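Local atomic coordinates of probable intron-encoded endonuclease 1 (Wickerhamomyces canadensis, PDB entry 6X1J), a protein that acts as a LAGLIDADG-family homing endonuclease, recognising a specific DNA sequence and taking part in the homing of a mitochondrial 21S rRNA gene intron. Residues Leu13-Gly16 with Pro17-Leu21. Residues are numbered along the deposited sequence; the frame is centred on the assembly and turned at random.
Sequences LGLG and PNSKL. With nucleotides of chain C; nucleotides of chain B.
Gly-16 and Ser-19 close a type I beta turn set into the minor groove, in contact with both strands. Gly-16 O accepts twice from one face of its carbonyl plane: Ser-19 OG donates to Gly-16 O at 2.6 Å, and Ser-19 N reaches that oxygen at 3.1 Å from above the plane, along a fairly straight N-H (162°). The turn brings Ser-19 N over this face, and chi1 -50°, with OG beside that N, puts the hydroxyl on the same face. Leu-15 CD2 also packs against Leu-21 CD1 at 3.9 Å.

Nucleotides of both strands border the turn. Gly-16 N donates to OP1 of DT23 of chain B (3.1 Å, 155°), and a CB on this glycine would collide with O5' of that nucleotide. On the other strand, Pro-17 CG rests 3.2 Å from O2 of DT6 of chain C. Asn-18 ND2 lies 2.8 Å from O2 of DT5 of chain C and bonds weakly to its O4' at 3.1 Å, while OD1 accepts from Lys-23 NZ, which probably favours the flip that puts ND2 toward DT5. Shortening Asn-18 to an alanine is likely to leave Lys-23 without this acceptor, remove the weak bond to O4' and open a gap beside that sugar and base.

Beyond Ser-19, at the N-cap of helix 20-26, Lys-20 N bonds another phosphate. Thymine O2 and sugar O4' both line the minor groove, so the turn reads as a minor-groove insertion, with the N-H groups of Gly-16 and Lys-20 bonded to phosphates.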
loop_
_atom_site.group_PDB
_atom_site.type_symbol
_atom_site.label_atom_id
_atom_site.label_comp_id
_atom_site.label_asym_id
_atom_site.label_seq_id
_atom_site.Cartn_x
_atom_site.Cartn_y
_atom_site.Cartn_z
ATOM N N LEU A 13 25.697 0.141 -4.143
ATOM C CA LEU A 13 25.425 -1.251 -3.683
ATOM C C LEU A 13 26.571 -1.787 -2.801
ATOM O O LEU A 13 27.662 -2.069 -3.355
ATOM C CB LEU A 13 25.203 -2.136 -4.917
ATOM C CG LEU A 13 24.930 -3.615 -4.629
ATOM C CD1 LEU A 13 23.822 -3.798 -3.587
ATOM C CD2 LEU A 13 24.583 -4.345 -5.919
ATOM N N GLY A 14 26.317 -1.944 -1.492
ATOM C CA GLY A 14 27.245 -2.534 -0.503
ATOM C C GLY A 14 28.031 -1.492 0.294
ATOM O O GLY A 14 28.703 -1.895 1.269
ATOM N N LEU A 15 28.002 -0.209 -0.092
ATOM C CA LEU A 15 28.662 0.886 0.667
ATOM C C LEU A 15 28.023 0.963 2.050
ATOM O O LEU A 15 26.810 0.686 2.162
ATOM C CB LEU A 15 28.499 2.226 -0.050
ATOM C CG LEU A 15 29.552 2.556 -1.102
ATOM C CD1 LEU A 15 29.679 1.437 -2.128
ATOM C CD2 LEU A 15 29.211 3.874 -1.781
ATOM N N GLY A 16 28.816 1.327 3.056
ATOM C CA GLY A 16 28.356 1.599 4.434
ATOM C C GLY A 16 27.365 2.754 4.458
ATOM O O GLY A 16 27.394 3.636 3.589
ATOM N N PRO A 17 26.436 2.764 5.438
ATOM C CA PRO A 17 25.283 3.653 5.374
ATOM C C PRO A 17 25.722 5.112 5.202
ATOM O O PRO A 17 25.106 5.809 4.389
ATOM C CB PRO A 17 24.550 3.430 6.710
ATOM C CG PRO A 17 25.018 2.070 7.188
ATOM C CD PRO A 17 26.425 1.911 6.636
ATOM N N ASN A 18 26.777 5.528 5.920
ATOM C CA ASN A 18 27.118 6.969 6.089
ATOM C C ASN A 18 27.993 7.447 4.937
ATOM O O ASN A 18 28.458 8.577 5.013
ATOM C CB ASN A 18 27.779 7.284 7.429
ATOM C CG ASN A 18 27.396 8.646 7.972
ATOM O OD1 ASN A 18 26.801 9.465 7.282
ATOM N ND2 ASN A 18 27.716 8.902 9.227
ATOM N N SER A 19 28.171 6.640 3.896
ATOM C CA SER A 19 28.965 7.028 2.706
ATOM C C SER A 19 28.386 8.301 2.073
ATOM O O SER A 19 27.156 8.417 1.932
ATOM C CB SER A 19 29.070 5.903 1.708
ATOM O OG SER A 19 29.476 4.699 2.345
ATOM N N LYS A 20 29.288 9.208 1.711
ATOM C CA LYS A 20 29.053 10.513 1.051
ATOM C C LYS A 20 28.326 10.322 -0.286
ATOM O O LYS A 20 27.369 11.110 -0.566
ATOM C CB LYS A 20 30.413 11.165 0.789
ATOM C CG LYS A 20 30.390 12.628 0.372
ATOM C CD LYS A 20 30.602 13.598 1.528
ATOM C CE LYS A 20 31.039 14.976 1.070
ATOM N NZ LYS A 20 30.330 15.426 -0.152
ATOM N N LEU A 21 28.798 9.372 -1.102
ATOM C CA LEU A 21 28.169 8.982 -2.402
ATOM C C LEU A 21 26.635 8.831 -2.229
ATOM O O LEU A 21 25.878 9.428 -3.023
ATOM C CB LEU A 21 28.818 7.680 -2.894
ATOM C CG LEU A 21 29.807 7.821 -4.050
ATOM C CD1 LEU A 21 30.685 6.582 -4.185
ATOM C CD2 LEU A 21 29.077 8.099 -5.355
ATOM P P DT C 5 23.600 13.292 14.087
ATOM O OP1 DT C 5 23.182 14.690 13.845
ATOM O OP2 DT C 5 22.792 12.399 14.956
ATOM O "O5'" DT C 5 23.775 12.732 12.609
ATOM C "C5'" DT C 5 24.293 11.429 12.515
ATOM C "C4'" DT C 5 24.605 11.047 11.097
ATOM O "O4'" DT C 5 25.601 10.004 11.224
ATOM C "C3'" DT C 5 23.403 10.396 10.419
ATOM O "O3'" DT C 5 23.496 10.551 9.001
ATOM C "C2'" DT C 5 23.513 8.958 10.870
ATOM C "C1'" DT C 5 25.021 8.748 10.929
ATOM N N1 DT C 5 25.427 7.769 11.963
ATOM C C2 DT C 5 26.187 6.720 11.514
ATOM O O2 DT C 5 26.611 6.647 10.370
ATOM N N3 DT C 5 26.477 5.775 12.462
ATOM C C4 DT C 5 26.070 5.753 13.778
ATOM O O4 DT C 5 26.418 4.822 14.508
ATOM C C5 DT C 5 25.248 6.878 14.182
ATOM C C7 DT C 5 24.748 6.948 15.592
ATOM C C6 DT C 5 24.950 7.802 13.256
ATOM P P DT B 23 32.367 1.004 4.625
ATOM O OP1 DT B 23 31.952 1.097 3.216
ATOM O OP2 DT B 23 33.645 0.361 4.958
ATOM O "O5'" DT B 23 32.345 2.468 5.241
ATOM C "C5'" DT B 23 32.921 3.554 4.489
ATOM C "C4'" DT B 23 32.217 4.834 4.857
ATOM O "O4'" DT B 23 31.647 4.702 6.178
ATOM C "C3'" DT B 23 33.097 6.081 4.905
ATOM O "O3'" DT B 23 32.356 7.100 4.221
ATOM C "C2'" DT B 23 33.320 6.291 6.395
ATOM C "C1'" DT B 23 32.005 5.822 6.966
ATOM N N1 DT B 23 31.971 5.400 8.375
ATOM C C2 DT B 23 31.275 6.174 9.286
ATOM O O2 DT B 23 30.745 7.232 8.994
ATOM N N3 DT B 23 31.250 5.674 10.562
ATOM C C4 DT B 23 31.826 4.498 11.005
ATOM O O4 DT B 23 31.728 4.179 12.186
ATOM C C5 DT B 23 32.515 3.723 9.991
ATOM C C7 DT B 23 33.193 2.447 10.381
ATOM C C6 DT B 23 32.532 4.197 8.739
ATOM P P DT C 6 22.189 10.400 8.093
ATOM O OP1 DT C 6 22.523 10.870 6.722
ATOM O OP2 DT C 6 21.006 10.921 8.846
ATOM O "O5'" DT C 6 22.073 8.823 7.959
ATOM C "C5'" DT C 6 22.925 8.086 7.056
ATOM C "C4'" DT C 6 22.637 6.612 7.219
ATOM O "O4'" DT C 6 23.098 6.112 8.502
ATOM C "C3'" DT C 6 21.161 6.203 7.122
ATOM O "O3'" DT C 6 21.003 5.133 6.198
ATOM C "C2'" DT C 6 20.798 5.768 8.529
ATOM C "C1'" DT C 6 22.125 5.199 8.976
ATOM N N1 DT C 6 22.358 4.963 10.413
ATOM C C2 DT C 6 23.213 3.933 10.718
ATOM O O2 DT C 6 23.769 3.258 9.865
ATOM N N3 DT C 6 23.401 3.720 12.060
ATOM C C4 DT C 6 22.805 4.395 13.104
ATOM O O4 DT C 6 23.061 4.074 14.263
ATOM C C5 DT C 6 21.912 5.466 12.712
ATOM C C7 DT C 6 21.222 6.263 13.772
ATOM C C6 DT C 6 21.739 5.695 11.402
#